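Local coordinates for toxin RelG (Mycobacterium tuberculosis, PDB 3G5O), which cleaves RNA as the toxin of a type II toxin-antitoxin pair, preferring the 3'-end of purine ribonucleotides, and is neutralised by its cognate antitoxin, at residues Y79-D82 and T87-I90; G47-E52 and Y75-R80; H31-R36 and V93-D98; V42-G47 and F68-G73. All blocks are in the same frame, centred on the assembly; numbering follows the deposited sequence.

The four contacts build one alpha/beta fold, in which helix 35-51 packs on one face of a mixed sheet. Along the chain, interaction 3 spans the longest loop, and the other three lie inside it. Interactions 2 and 4 cross, because their segments alternate. Their centres are about 4 Å apart, and successive parts of helix 35-51 serve them. Interaction 1 forms within the hairpin of strands 75-82 and 87-95, with its centre about 8 Å from that of interaction 2, and shares Tyr79 with it. Interaction 3 lies about 20 Å from interaction 1, centre to centre, at the other end of strand 87-95. Antitoxin residues reach all four regions.

Interaction 1 of 4, residues Y79-D82 and T87-I90; sequences YRID and TVVI
The beta hairpin of strands 75-82 and 87-95 is paired here next to its turn, within the mixed sheet of this RelE-family toxin. Residues 79-82 and 87-90 run antiparallel, with an angle of 163° between their directions. Arg80 and Val89 form a hydrogen-bonded pair. Arg80 N gives a bond of 2.9 Å to Val89 O, and Val89 N returns one of 3.0 Å to Arg80 O. Asp82 and Thr87 form the next such pair, nearest the turn. The bond from Asp82 N to Thr87 O is short, 2.7 Å, and nearly straight, with 169° at the hydrogen. Thr87 N in turn bonds to Asp82 O.

Tyr79 with Ile90 and Ile81 with Val88 are the non-hydrogen-bonded pairs. Their side chains share the face covered by helix 35-51, where Leu49 touches Tyr79, Val88 and Ile90. CG of Tyr79 sits between its backbone N and carbonyl carbon, chi1 56°. The ring then leads away from strand 87-95, and its hydroxyl makes a hydrogen bond with Pro53 O.

Arg80 and Val89 point to the other face. There the antitoxin chain packs, and Asp75 of that chain forms a salt bridge with Arg80 NH2. Thr87 OG1 turns back to His85 O in the hairpin turn. On the helix-covered face, Val88 splits its two methyls between neighbours. CG2 lies beside Ile81 CD1 in the Ile81 conformer described here, one of two, while Val88 CG1 lies 3.7 Å from Tyr79 CD1.

Interaction 2 of 4, residues G47-E52 and Y75-R80; sequences GDLSRE and YRLLYR
Leu49, near the C-terminal end of helix 35-51, meets Leu77 and Tyr79 of strand 75-82 in the core between helix and sheet. The contact is buried, about 3 Å from the centre of the chain, measured between centres.

The first kind of interaction is CH-pi. CD1 of Leu49 sits over one face of the Tyr79 ring, 3.8 Å from its centroid and 21° off the ring normal. It is displaced toward the hydroxyl end, so its closest ring atom is Tyr79 CZ at 3.5 Å. CG of Leu49 is anti to its backbone N, chi1 171°, which carries the two methyls out from the helix to the sheet. The two side chains pass alongside each other, running opposite ways.

The second kind is plain apolar contact. The other branch, Leu49 CD2, touches Leu77 CD2 at 4.1 Å. Ile90 of the neighbouring strand touches both leucines, and Phe44, earlier on the helix, also packs on both.

The charged groups of residues 47-52 take no part in the contact with 75-80. Arg51 NH2 forms a salt bridge with Asp48 OD1 at 2.9 Å. The carboxylate is met on its anti side, and the bond lies near the guanidinium plane. The second oxygen, Asp48 OD2, bridges to Arg72 and so links the helix to strand 68-72. Asp48 is thus shared by two arginines, which would probably favour its charged form.

No hydrogen bond crosses between the two segments. Helix and strand are therefore joined here by the fit of methyl groups and a ring face.

Interaction 3 of 4, residues H31-R36 and V93-D98; sequences HKLPPR and VDHRAD
Leu33 lays its two methyls on alternate residues of strand 87-95. CD1 lies 4.0 Å from Val93 CG1, and CD2 lies 3.7 Å from His95 CB. The side chains of Leu33 and Val93 cross at about a right angle. With His95 the meeting is oblique and falls mainly on the CB, before the ring begins. CG of Leu33 is anti to its carbonyl carbon, chi1 -57°, and from there the branch reaches to both strand residues. Leu38 and Val41 of helix 35-51 also touch Leu33, and Val41 packs on Val93 as well.

Residues 31-36 join helix 24-30 to helix 35-51, with Pro34 at the N-cap position of the second. The contact therefore ties the link between the two helices to the last strand of the chain, an inner strand of the sheet. It lies about 14 Å from the centre of the chain, measured between centres.

A water adds a polar bridge beside the leucine. It accepts a hydrogen bond from Lys32 NZ at 3.0 Å. It donates to Val93 O at 2.6 Å and to Asp94 OD1 at 2.9 Å. Lys32 NZ and Asp94 OD1 are 5.1 Å apart, so the water mediates between opposite charges. The lysine also has a direct salt bridge to Asp29.

Arg96 also holds Asp94. Arg96 NE meets Asp94 OD2 on its syn side at 2.9 Å, and the bond from Arg96 NH2 to OD1 is weak. Tyr60 of the antitoxin chain bonds to the same Asp94 OD2 through its hydroxyl.

Interaction 4 of 4, residues V42-G47 and F68-G73; sequences VEFAFG and FSARRG
Phe44 of helix 35-51 reaches across to Ala70 and Arg72 of strand 68-72, part of the helix-on-sheet packing of this RelE-family fold.

Apolar contact comes at the ring edge. Ala70 CB lies in the ring plane of Phe44, 3.9 Å from CZ. Ala70 is small, and Tyr79 of the next strand also packs on it. With chi1 at 172°, the Phe44 ring swings clear of its own helix and its edge meets Ala70.

The ring face takes a CH-pi contact. Arg72 CG sits over the centre of the Phe44 ring, 3.9 Å from the centroid and 13° off the normal. The arginine chain bends at chi2 and passes across the ring face.

Charged groups complete the contact. The Arg72 guanidinium, also bridged to Asp48, lies beside Phe44. Arg71 points away from the helix, and its NH1 bonds to Gly73 O in the carbonyl plane. The ring and guanidinium planes of Phe44 and Arg72 are 51° apart, and Phe44 CE1 lies over the guanidinium face, 3.5 Å from Arg72 CZ.

Interaction 1 of 4, residues Y79-D82 and T87-I90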
loop_
_atom_site.group_PDB
_atom_site.type_symbol
_atom_site.label_atom_id
_atom_site.label_comp_id
_atom_site.label_asym_id
_atom_site.label_seq_id
_atom_site.Cartn_x
_atom_site.Cartn_y
_atom_site.Cartn_z
ATOM N N TYR C 79 -10.478 -12.127 -0.390
ATOM C CA TYR C 79 -11.596 -12.707 -1.158
ATOM C C TYR C 79 -12.230 -11.757 -2.146
ATOM O O TYR C 79 -11.940 -10.572 -2.089
ATOM C CB TYR C 79 -12.677 -13.289 -0.241
ATOM C CG TYR C 79 -13.250 -12.339 0.759
ATOM C CD1 TYR C 79 -14.490 -11.744 0.536
ATOM C CD2 TYR C 79 -12.567 -12.038 1.951
ATOM C CE1 TYR C 79 -15.060 -10.864 1.478
ATOM C CE2 TYR C 79 -13.116 -11.157 2.894
ATOM C CZ TYR C 79 -14.373 -10.585 2.655
ATOM O OH TYR C 79 -14.932 -9.719 3.586
ATOM N N ARG C 80 -13.046 -12.299 -3.061
ATOM C CA ARG C 80 -13.829 -11.492 -3.973
ATOM C C ARG C 80 -15.298 -11.789 -3.702
ATOM O O ARG C 80 -15.640 -12.885 -3.232
ATOM C CB ARG C 80 -13.501 -11.863 -5.426
ATOM C CG ARG C 80 -12.052 -11.463 -5.846
ATOM C CD ARG C 80 -11.899 -11.564 -7.373
ATOM N NE ARG C 80 -10.546 -11.301 -7.880
ATOM C CZ ARG C 80 -10.045 -10.093 -8.081
ATOM N NH1 ARG C 80 -10.778 -9.016 -7.801
ATOM N NH2 ARG C 80 -8.823 -9.962 -8.582
ATOM N N ILE C 81 -16.144 -10.801 -4.016
ATOM C CA ILE C 81 -17.606 -10.908 -3.888
ATOM C C ILE C 81 -18.210 -10.848 -5.285
ATOM O O ILE C 81 -17.905 -9.927 -6.067
ATOM C CB ILE C 81 -18.222 -9.738 -3.093
ATOM C CG1 ILE C 81 -17.497 -9.529 -1.775
ATOM C CG2 ILE C 81 -19.702 -9.999 -2.788
ATOM C CD1 ILE C 81 -17.291 -10.784 -1.088
ATOM N N ASP C 82 -19.052 -11.810 -5.597
ATOM C CA ASP C 82 -19.784 -11.814 -6.850
ATOM C C ASP C 82 -21.287 -11.714 -6.501
ATOM O O ASP C 82 -21.943 -12.722 -6.220
ATOM C CB ASP C 82 -19.427 -13.091 -7.616
ATOM C CG ASP C 82 -20.220 -13.240 -8.937
ATOM O OD1 ASP C 82 -21.094 -12.377 -9.244
ATOM O OD2 ASP C 82 -19.974 -14.244 -9.647
ATOM N N THR C 87 -22.058 -15.217 -4.504
ATOM C CA THR C 87 -20.907 -16.062 -4.281
ATOM C C THR C 87 -19.743 -15.228 -3.730
ATOM O O THR C 87 -19.577 -14.044 -4.090
ATOM C CB THR C 87 -20.508 -16.811 -5.608
ATOM O OG1 THR C 87 -21.546 -17.748 -5.943
ATOM C CG2 THR C 87 -19.205 -17.624 -5.450
ATOM N N VAL C 88 -18.969 -15.846 -2.831
ATOM C CA VAL C 88 -17.699 -15.298 -2.366
ATOM C C VAL C 88 -16.663 -16.341 -2.721
ATOM O O VAL C 88 -16.911 -17.532 -2.493
ATOM C CB VAL C 88 -17.708 -15.165 -0.859
ATOM C CG1 VAL C 88 -16.245 -14.864 -0.295
ATOM C CG2 VAL C 88 -18.726 -14.105 -0.444
ATOM N N VAL C 89 -15.516 -15.889 -3.248
ATOM C CA VAL C 89 -14.396 -16.743 -3.585
ATOM C C VAL C 89 -13.148 -16.303 -2.851
ATOM O O VAL C 89 -12.714 -15.154 -2.968
ATOM C CB VAL C 89 -14.120 -16.791 -5.119
ATOM C CG1 VAL C 89 -13.011 -17.806 -5.409
ATOM C CG2 VAL C 89 -15.377 -17.237 -5.892
ATOM N N ILE C 90 -12.610 -17.217 -2.037
ATOM C CA ILE C 90 -11.419 -16.973 -1.235
ATOM C C ILE C 90 -10.199 -17.214 -2.108
ATOM O O ILE C 90 -10.040 -18.306 -2.643
ATOM C CB ILE C 90 -11.328 -17.978 -0.053
ATOM C CG1 ILE C 90 -12.677 -18.087 0.666
ATOM C CG2 ILE C 90 -10.174 -17.603 0.914
ATOM C CD1 ILE C 90 -13.122 -16.780 1.266
#

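Interaction 2 of 4, residues G47-E52 and Y75-R80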
loop_
_atom_site.group_PDB
_atom_site.type_symbol
_atom_site.label_atom_id
_atom_site.label_comp_id
_atom_site.label_asym_id
_atom_site.label_seq_id
_atom_site.Cartn_x
_atom_site.Cartn_y
_atom_site.Cartn_z
ATOM N N GLY C 47 -19.488 -19.619 7.720
ATOM C CA GLY C 47 -20.423 -19.078 8.705
ATOM C C GLY C 47 -20.508 -17.570 8.576
ATOM O O GLY C 47 -21.180 -17.073 7.679
ATOM N N ASP C 48 -19.822 -16.839 9.456
ATOM C CA ASP C 48 -19.836 -15.381 9.418
ATOM C C ASP C 48 -19.503 -14.747 8.072
ATOM O O ASP C 48 -20.116 -13.745 7.716
ATOM C CB ASP C 48 -18.961 -14.763 10.526
ATOM C CG ASP C 48 -19.527 -15.020 11.930
ATOM O OD1 ASP C 48 -20.688 -15.517 12.043
ATOM O OD2 ASP C 48 -18.809 -14.749 12.920
ATOM N N LEU C 49 -18.506 -15.273 7.356
ATOM C CA LEU C 49 -18.136 -14.666 6.074
ATOM C C LEU C 49 -19.224 -14.840 5.006
ATOM O O LEU C 49 -19.543 -13.894 4.226
ATOM C CB LEU C 49 -16.802 -15.204 5.566
ATOM C CG LEU C 49 -16.450 -14.786 4.155
ATOM C CD1 LEU C 49 -16.096 -13.292 4.101
ATOM C CD2 LEU C 49 -15.314 -15.669 3.616
ATOM N N SER C 50 -19.763 -16.049 4.963
ATOM C CA SER C 50 -20.921 -16.365 4.136
ATOM C C SER C 50 -22.109 -15.445 4.411
ATOM O O SER C 50 -22.726 -14.928 3.472
ATOM C CB SER C 50 -21.354 -17.799 4.420
ATOM O OG SER C 50 -22.479 -18.086 3.651
ATOM N N ARG C 51 -22.440 -15.266 5.683
ATOM C CA ARG C 51 -23.596 -14.428 6.065
ATOM C C ARG C 51 -23.407 -12.960 5.828
ATOM O O ARG C 51 -24.371 -12.273 5.455
ATOM C CB ARG C 51 -24.026 -14.642 7.535
ATOM C CG ARG C 51 -24.690 -15.999 7.783
ATOM C CD ARG C 51 -25.081 -16.197 9.255
ATOM N NE ARG C 51 -23.930 -16.428 10.142
ATOM C CZ ARG C 51 -23.406 -17.621 10.453
ATOM N NH1 ARG C 51 -23.892 -18.749 9.952
ATOM N NH2 ARG C 51 -22.375 -17.689 11.279
ATOM N N GLU C 52 -22.202 -12.431 6.059
ATOM C CA GLU C 52 -22.020 -10.982 5.919
ATOM C C GLU C 52 -20.677 -10.625 5.295
ATOM O O GLU C 52 -19.823 -10.030 5.964
ATOM C CB GLU C 52 -22.227 -10.260 7.270
ATOM C CG GLU C 52 -23.675 -10.400 7.867
ATOM C CD GLU C 52 -24.788 -9.570 7.107
ATOM O OE1 GLU C 52 -24.724 -9.339 5.856
ATOM O OE2 GLU C 52 -25.760 -9.154 7.787
ATOM N N TYR C 75 -5.568 -14.563 11.930
ATOM C CA TYR C 75 -5.719 -14.934 10.507
ATOM C C TYR C 75 -6.524 -13.947 9.659
ATOM O O TYR C 75 -7.417 -13.200 10.170
ATOM C CB TYR C 75 -6.197 -16.381 10.304
ATOM C CG TYR C 75 -7.601 -16.656 10.785
ATOM C CD1 TYR C 75 -8.690 -16.305 9.994
ATOM C CD2 TYR C 75 -7.838 -17.227 12.039
ATOM C CE1 TYR C 75 -9.974 -16.555 10.414
ATOM C CE2 TYR C 75 -9.176 -17.486 12.488
ATOM C CZ TYR C 75 -10.219 -17.148 11.632
ATOM O OH TYR C 75 -11.546 -17.306 11.993
ATOM N N ARG C 76 -6.197 -13.953 8.364
ATOM C CA ARG C 76 -6.901 -13.160 7.375
ATOM C C ARG C 76 -7.269 -13.947 6.140
ATOM O O ARG C 76 -6.518 -14.818 5.687
ATOM C CB ARG C 76 -6.081 -11.938 6.957
ATOM C CG ARG C 76 -5.954 -10.864 8.047
ATOM C CD ARG C 76 -4.870 -9.866 7.590
ATOM N NE ARG C 76 -4.910 -8.603 8.320
ATOM C CZ ARG C 76 -4.257 -8.359 9.462
ATOM N NH1 ARG C 76 -3.500 -9.305 10.022
ATOM N NH2 ARG C 76 -4.348 -7.151 10.034
ATOM N N LEU C 77 -8.424 -13.628 5.581
ATOM C CA LEU C 77 -8.810 -14.190 4.297
ATOM C C LEU C 77 -8.866 -13.049 3.325
ATOM O O LEU C 77 -9.377 -11.969 3.670
ATOM C CB LEU C 77 -10.209 -14.804 4.391
ATOM C CG LEU C 77 -10.243 -16.196 5.015
ATOM C CD1 LEU C 77 -9.940 -16.059 6.516
ATOM C CD2 LEU C 77 -11.591 -16.862 4.878
ATOM N N LEU C 78 -8.376 -13.307 2.123
ATOM C CA LEU C 78 -8.468 -12.377 0.992
ATOM C C LEU C 78 -9.509 -12.933 0.021
ATOM O O LEU C 78 -9.422 -14.091 -0.394
ATOM C CB LEU C 78 -7.121 -12.278 0.270
ATOM C CG LEU C 78 -7.009 -11.324 -0.940
ATOM C CD1 LEU C 78 -7.087 -9.893 -0.420
ATOM C CD2 LEU C 78 -5.681 -11.560 -1.709
ATOM N N TYR C 79 -10.478 -12.127 -0.390
ATOM C CA TYR C 79 -11.596 -12.707 -1.158
ATOM C C TYR C 79 -12.230 -11.757 -2.146
ATOM O O TYR C 79 -11.940 -10.572 -2.089
ATOM C CB TYR C 79 -12.677 -13.289 -0.241
ATOM C CG TYR C 79 -13.250 -12.339 0.759
ATOM C CD1 TYR C 79 -14.490 -11.744 0.536
ATOM C CD2 TYR C 79 -12.567 -12.038 1.951
ATOM C CE1 TYR C 79 -15.060 -10.864 1.478
ATOM C CE2 TYR C 79 -13.116 -11.157 2.894
ATOM C CZ TYR C 79 -14.373 -10.585 2.655
ATOM O OH TYR C 79 -14.932 -9.719 3.586
ATOM N N ARG C 80 -13.046 -12.299 -3.061
ATOM C CA ARG C 80 -13.829 -11.492 -3.973
ATOM C C ARG C 80 -15.298 -11.789 -3.702
ATOM O O ARG C 80 -15.640 -12.885 -3.232
ATOM C CB ARG C 80 -13.501 -11.863 -5.426
ATOM C CG ARG C 80 -12.052 -11.463 -5.846
ATOM C CD ARG C 80 -11.899 -11.564 -7.373
ATOM N NE ARG C 80 -10.546 -11.301 -7.880
ATOM C CZ ARG C 80 -10.045 -10.093 -8.081
ATOM N NH1 ARG C 80 -10.778 -9.016 -7.801
ATOM N NH2 ARG C 80 -8.823 -9.962 -8.582
#

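Interaction 3 of 4, residues H31-R36 and V93-D98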
loop_
_atom_site.group_PDB
_atom_site.type_symbol
_atom_site.label_atom_id
_atom_site.label_comp_id
_atom_site.label_asym_id
_atom_site.label_seq_id
_atom_site.Cartn_x
_atom_site.Cartn_y
_atom_site.Cartn_z
ATOM N N HIS C 31 -3.687 -25.740 3.841
ATOM C CA HIS C 31 -2.688 -26.757 4.189
ATOM C C HIS C 31 -1.518 -26.302 5.044
ATOM O O HIS C 31 -0.895 -27.124 5.709
ATOM C CB HIS C 31 -2.192 -27.520 2.949
ATOM C CG HIS C 31 -2.952 -28.784 2.714
ATOM N ND1 HIS C 31 -2.845 -29.876 3.553
ATOM C CD2 HIS C 31 -3.872 -29.117 1.782
ATOM C CE1 HIS C 31 -3.652 -30.834 3.137
ATOM N NE2 HIS C 31 -4.291 -30.397 2.066
ATOM N N LYS C 32 -1.212 -25.014 5.047
ATOM C CA LYS C 32 -0.129 -24.525 5.869
ATOM C C LYS C 32 -0.506 -24.387 7.341
ATOM O O LYS C 32 0.370 -24.118 8.165
ATOM C CB LYS C 32 0.362 -23.151 5.379
ATOM C CG LYS C 32 0.827 -23.139 3.930
ATOM C CD LYS C 32 1.542 -21.823 3.552
ATOM C CE LYS C 32 0.577 -20.677 3.362
ATOM N NZ LYS C 32 1.029 -19.804 2.232
ATOM N N LEU C 33 -1.798 -24.482 7.659
ATOM C CA LEU C 33 -2.272 -24.158 9.006
ATOM C C LEU C 33 -2.333 -25.393 9.910
ATOM O O LEU C 33 -2.718 -26.473 9.458
ATOM C CB LEU C 33 -3.676 -23.557 8.946
ATOM C CG LEU C 33 -3.823 -22.318 8.072
ATOM C CD1 LEU C 33 -5.298 -21.857 7.952
ATOM C CD2 LEU C 33 -2.895 -21.239 8.636
ATOM N N PRO C 34 -2.028 -25.215 11.198
ATOM C CA PRO C 34 -2.250 -26.307 12.131
ATOM C C PRO C 34 -3.752 -26.550 12.330
ATOM O O PRO C 34 -4.567 -25.642 12.076
ATOM C CB PRO C 34 -1.621 -25.793 13.425
ATOM C CG PRO C 34 -1.926 -24.269 13.392
ATOM C CD PRO C 34 -1.671 -23.946 11.878
ATOM N N PRO C 35 -4.122 -27.755 12.792
ATOM C CA PRO C 35 -5.550 -28.120 12.747
ATOM C C PRO C 35 -6.552 -27.205 13.443
ATOM O O PRO C 35 -7.689 -27.049 12.926
ATOM C CB PRO C 35 -5.591 -29.541 13.353
ATOM C CG PRO C 35 -4.222 -30.124 13.000
ATOM C CD PRO C 35 -3.261 -28.913 13.127
ATOM N N ARG C 36 -6.210 -26.634 14.589
ATOM C CA ARG C 36 -7.194 -25.760 15.258
ATOM C C ARG C 36 -7.494 -24.513 14.433
ATOM O O ARG C 36 -8.627 -24.031 14.389
ATOM C CB ARG C 36 -6.712 -25.267 16.649
ATOM C CG ARG C 36 -6.743 -26.314 17.770
ATOM C CD ARG C 36 -6.321 -25.632 19.113
ATOM N NE ARG C 36 -7.212 -24.518 19.492
ATOM C CZ ARG C 36 -8.360 -24.677 20.156
ATOM N NH1 ARG C 36 -8.759 -25.892 20.501
ATOM N NH2 ARG C 36 -9.118 -23.637 20.469
ATOM N N VAL C 93 -5.427 -17.316 2.219
ATOM C CA VAL C 93 -5.595 -17.351 3.687
ATOM C C VAL C 93 -4.202 -17.160 4.286
ATOM O O VAL C 93 -3.202 -17.781 3.830
ATOM C CB VAL C 93 -6.192 -18.703 4.172
ATOM C CG1 VAL C 93 -6.380 -18.681 5.709
ATOM C CG2 VAL C 93 -7.531 -18.948 3.498
ATOM N N ASP C 94 -4.105 -16.302 5.284
ATOM C CA ASP C 94 -2.803 -16.085 5.913
ATOM C C ASP C 94 -2.969 -16.043 7.443
ATOM O O ASP C 94 -3.982 -15.498 7.960
ATOM C CB ASP C 94 -2.183 -14.791 5.423
ATOM C CG ASP C 94 -0.638 -14.754 5.634
ATOM O OD1 ASP C 94 0.091 -15.661 5.142
ATOM O OD2 ASP C 94 -0.173 -13.819 6.270
ATOM N N HIS C 95 -1.979 -16.578 8.135
ATOM C CA HIS C 95 -1.968 -16.576 9.589
ATOM C C HIS C 95 -0.628 -16.060 10.051
ATOM O O HIS C 95 0.407 -16.553 9.598
ATOM C CB HIS C 95 -2.142 -17.998 10.138
ATOM C CG HIS C 95 -1.887 -18.084 11.610
ATOM N ND1 HIS C 95 -0.771 -18.696 12.134
ATOM C CD2 HIS C 95 -2.573 -17.577 12.659
ATOM C CE1 HIS C 95 -0.793 -18.587 13.453
ATOM N NE2 HIS C 95 -1.868 -17.897 13.797
ATOM N N ARG C 96 -0.653 -15.056 10.930
ATOM C CA ARG C 96 0.580 -14.479 11.475
ATOM C C ARG C 96 0.393 -14.318 12.957
ATOM O O ARG C 96 -0.334 -13.408 13.391
ATOM C CB ARG C 96 0.857 -13.086 10.897
ATOM C CG ARG C 96 1.108 -13.031 9.421
ATOM C CD ARG C 96 2.494 -13.518 8.955
ATOM N NE ARG C 96 2.396 -13.980 7.553
ATOM C CZ ARG C 96 3.183 -14.899 6.986
ATOM N NH1 ARG C 96 4.186 -15.459 7.667
ATOM N NH2 ARG C 96 2.974 -15.261 5.719
ATOM N N ALA C 97 1.054 -15.177 13.727
ATOM C CA ALA C 97 0.950 -15.131 15.204
ATOM C C ALA C 97 1.327 -13.791 15.838
ATOM O O ALA C 97 0.772 -13.440 16.876
ATOM C CB ALA C 97 1.697 -16.265 15.848
ATOM N N ASP C 98 2.248 -13.023 15.269
ATOM C CA ASP C 98 2.135 -11.583 15.620
ATOM C C ASP C 98 1.672 -10.694 14.476
ATOM O O ASP C 98 2.496 -10.322 13.656
ATOM C CB ASP C 98 3.364 -10.957 16.272
ATOM C CG ASP C 98 3.043 -9.539 16.831
ATOM O OD1 ASP C 98 3.032 -9.374 18.072
ATOM O OD2 ASP C 98 2.746 -8.602 16.033
HETATM O O HOH W 1 -0.702 -17.532 3.029
#

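Interaction 4 of 4, residues V42-G47 and F68-G73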
loop_
_atom_site.group_PDB
_atom_site.type_symbol
_atom_site.label_atom_id
_atom_site.label_comp_id
_atom_site.label_asym_id
_atom_site.label_seq_id
_atom_site.Cartn_x
_atom_site.Cartn_y
_atom_site.Cartn_z
ATOM N N VAL C 42 -12.138 -22.459 8.388
ATOM C CA VAL C 42 -13.263 -23.118 7.714
ATOM C C VAL C 42 -14.627 -22.717 8.290
ATOM O O VAL C 42 -15.592 -22.454 7.533
ATOM C CB VAL C 42 -13.082 -24.676 7.686
ATOM C CG1 VAL C 42 -14.421 -25.437 7.323
ATOM C CG2 VAL C 42 -11.946 -25.042 6.799
ATOM N N GLU C 43 -14.730 -22.659 9.611
ATOM C CA GLU C 43 -16.005 -22.291 10.234
ATOM C C GLU C 43 -16.308 -20.813 10.031
ATOM O O GLU C 43 -17.476 -20.418 9.875
ATOM C CB GLU C 43 -16.039 -22.656 11.725
ATOM C CG GLU C 43 -15.964 -24.180 11.961
ATOM C CD GLU C 43 -17.275 -24.915 11.594
ATOM O OE1 GLU C 43 -18.306 -24.233 11.385
ATOM O OE2 GLU C 43 -17.283 -26.175 11.548
ATOM N N PHE C 44 -15.263 -19.996 9.977
ATOM C CA PHE C 44 -15.482 -18.577 9.677
ATOM C C PHE C 44 -15.941 -18.437 8.198
ATOM O O PHE C 44 -16.926 -17.786 7.927
ATOM C CB PHE C 44 -14.185 -17.760 9.902
ATOM C CG PHE C 44 -14.280 -16.350 9.430
ATOM C CD1 PHE C 44 -15.248 -15.506 9.949
ATOM C CD2 PHE C 44 -13.397 -15.863 8.475
ATOM C CE1 PHE C 44 -15.358 -14.186 9.508
ATOM C CE2 PHE C 44 -13.499 -14.558 8.023
ATOM C CZ PHE C 44 -14.477 -13.720 8.558
ATOM N N ALA C 45 -15.242 -19.092 7.273
ATOM C CA ALA C 45 -15.528 -18.948 5.833
ATOM C C ALA C 45 -16.967 -19.365 5.564
ATOM O O ALA C 45 -17.690 -18.668 4.852
ATOM C CB ALA C 45 -14.573 -19.793 4.994
ATOM N N PHE C 46 -17.399 -20.468 6.160
ATOM C CA PHE C 46 -18.741 -20.979 5.853
ATOM C C PHE C 46 -19.856 -20.475 6.767
ATOM O O PHE C 46 -21.017 -20.867 6.606
ATOM C CB PHE C 46 -18.708 -22.519 5.750
ATOM C CG PHE C 46 -17.846 -23.001 4.593
ATOM C CD1 PHE C 46 -18.127 -22.597 3.293
ATOM C CD2 PHE C 46 -16.718 -23.788 4.810
ATOM C CE1 PHE C 46 -17.328 -23.020 2.227
ATOM C CE2 PHE C 46 -15.919 -24.236 3.752
ATOM C CZ PHE C 46 -16.210 -23.839 2.462
ATOM N N GLY C 47 -19.488 -19.619 7.720
ATOM C CA GLY C 47 -20.423 -19.078 8.705
ATOM C C GLY C 47 -20.508 -17.570 8.576
ATOM O O GLY C 47 -21.180 -17.073 7.679
ATOM N N PHE C 68 -11.158 -8.076 -0.992
ATOM C CA PHE C 68 -11.512 -7.714 0.377
ATOM C C PHE C 68 -10.649 -8.534 1.314
ATOM O O PHE C 68 -10.251 -9.664 0.966
ATOM C CB PHE C 68 -12.983 -8.057 0.668
ATOM C CG PHE C 68 -13.950 -7.229 -0.123
ATOM C CD1 PHE C 68 -14.583 -6.125 0.462
ATOM C CD2 PHE C 68 -14.231 -7.545 -1.457
ATOM C CE1 PHE C 68 -15.481 -5.332 -0.295
ATOM C CE2 PHE C 68 -15.118 -6.748 -2.212
ATOM C CZ PHE C 68 -15.734 -5.658 -1.634
ATOM N N SER C 69 -10.418 -7.999 2.510
ATOM C CA SER C 69 -9.666 -8.704 3.530
ATOM C C SER C 69 -10.508 -8.796 4.797
ATOM O O SER C 69 -10.978 -7.772 5.309
ATOM C CB SER C 69 -8.388 -7.927 3.829
ATOM O OG SER C 69 -7.622 -8.618 4.812
ATOM N N ALA C 70 -10.692 -10.001 5.325
ATOM C CA ALA C 70 -11.382 -10.120 6.606
ATOM C C ALA C 70 -10.397 -10.714 7.617
ATOM O O ALA C 70 -9.729 -11.696 7.317
ATOM C CB ALA C 70 -12.626 -11.029 6.474
ATOM N N ARG C 71 -10.327 -10.136 8.803
ATOM C CA ARG C 71 -9.419 -10.605 9.851
ATOM C C ARG C 71 -10.236 -11.107 11.024
ATOM O O ARG C 71 -11.211 -10.416 11.438
ATOM C CB ARG C 71 -8.505 -9.450 10.328
ATOM C CG ARG C 71 -7.532 -9.856 11.434
ATOM C CD ARG C 71 -6.641 -8.673 11.917
ATOM N NE ARG C 71 -7.423 -7.747 12.726
ATOM C CZ ARG C 71 -7.749 -7.944 14.013
ATOM N NH1 ARG C 71 -7.328 -9.031 14.672
ATOM N NH2 ARG C 71 -8.489 -7.028 14.656
ATOM N N ARG C 72 -9.850 -12.272 11.552
ATOM C CA ARG C 72 -10.270 -12.738 12.891
ATOM C C ARG C 72 -9.032 -13.166 13.684
ATOM O O ARG C 72 -8.344 -14.112 13.307
ATOM C CB ARG C 72 -11.274 -13.910 12.820
ATOM C CG ARG C 72 -12.638 -13.575 12.217
ATOM C CD ARG C 72 -13.437 -12.734 13.213
ATOM N NE ARG C 72 -14.662 -12.158 12.644
ATOM C CZ ARG C 72 -15.847 -12.767 12.681
ATOM N NH1 ARG C 72 -15.958 -13.986 13.227
ATOM N NH2 ARG C 72 -16.917 -12.172 12.151
ATOM N N GLY C 73 -8.722 -12.436 14.761
ATOM C CA GLY C 73 -7.509 -12.686 15.526
ATOM C C GLY C 73 -6.289 -12.577 14.628
ATOM O O GLY C 73 -6.008 -11.495 14.072
#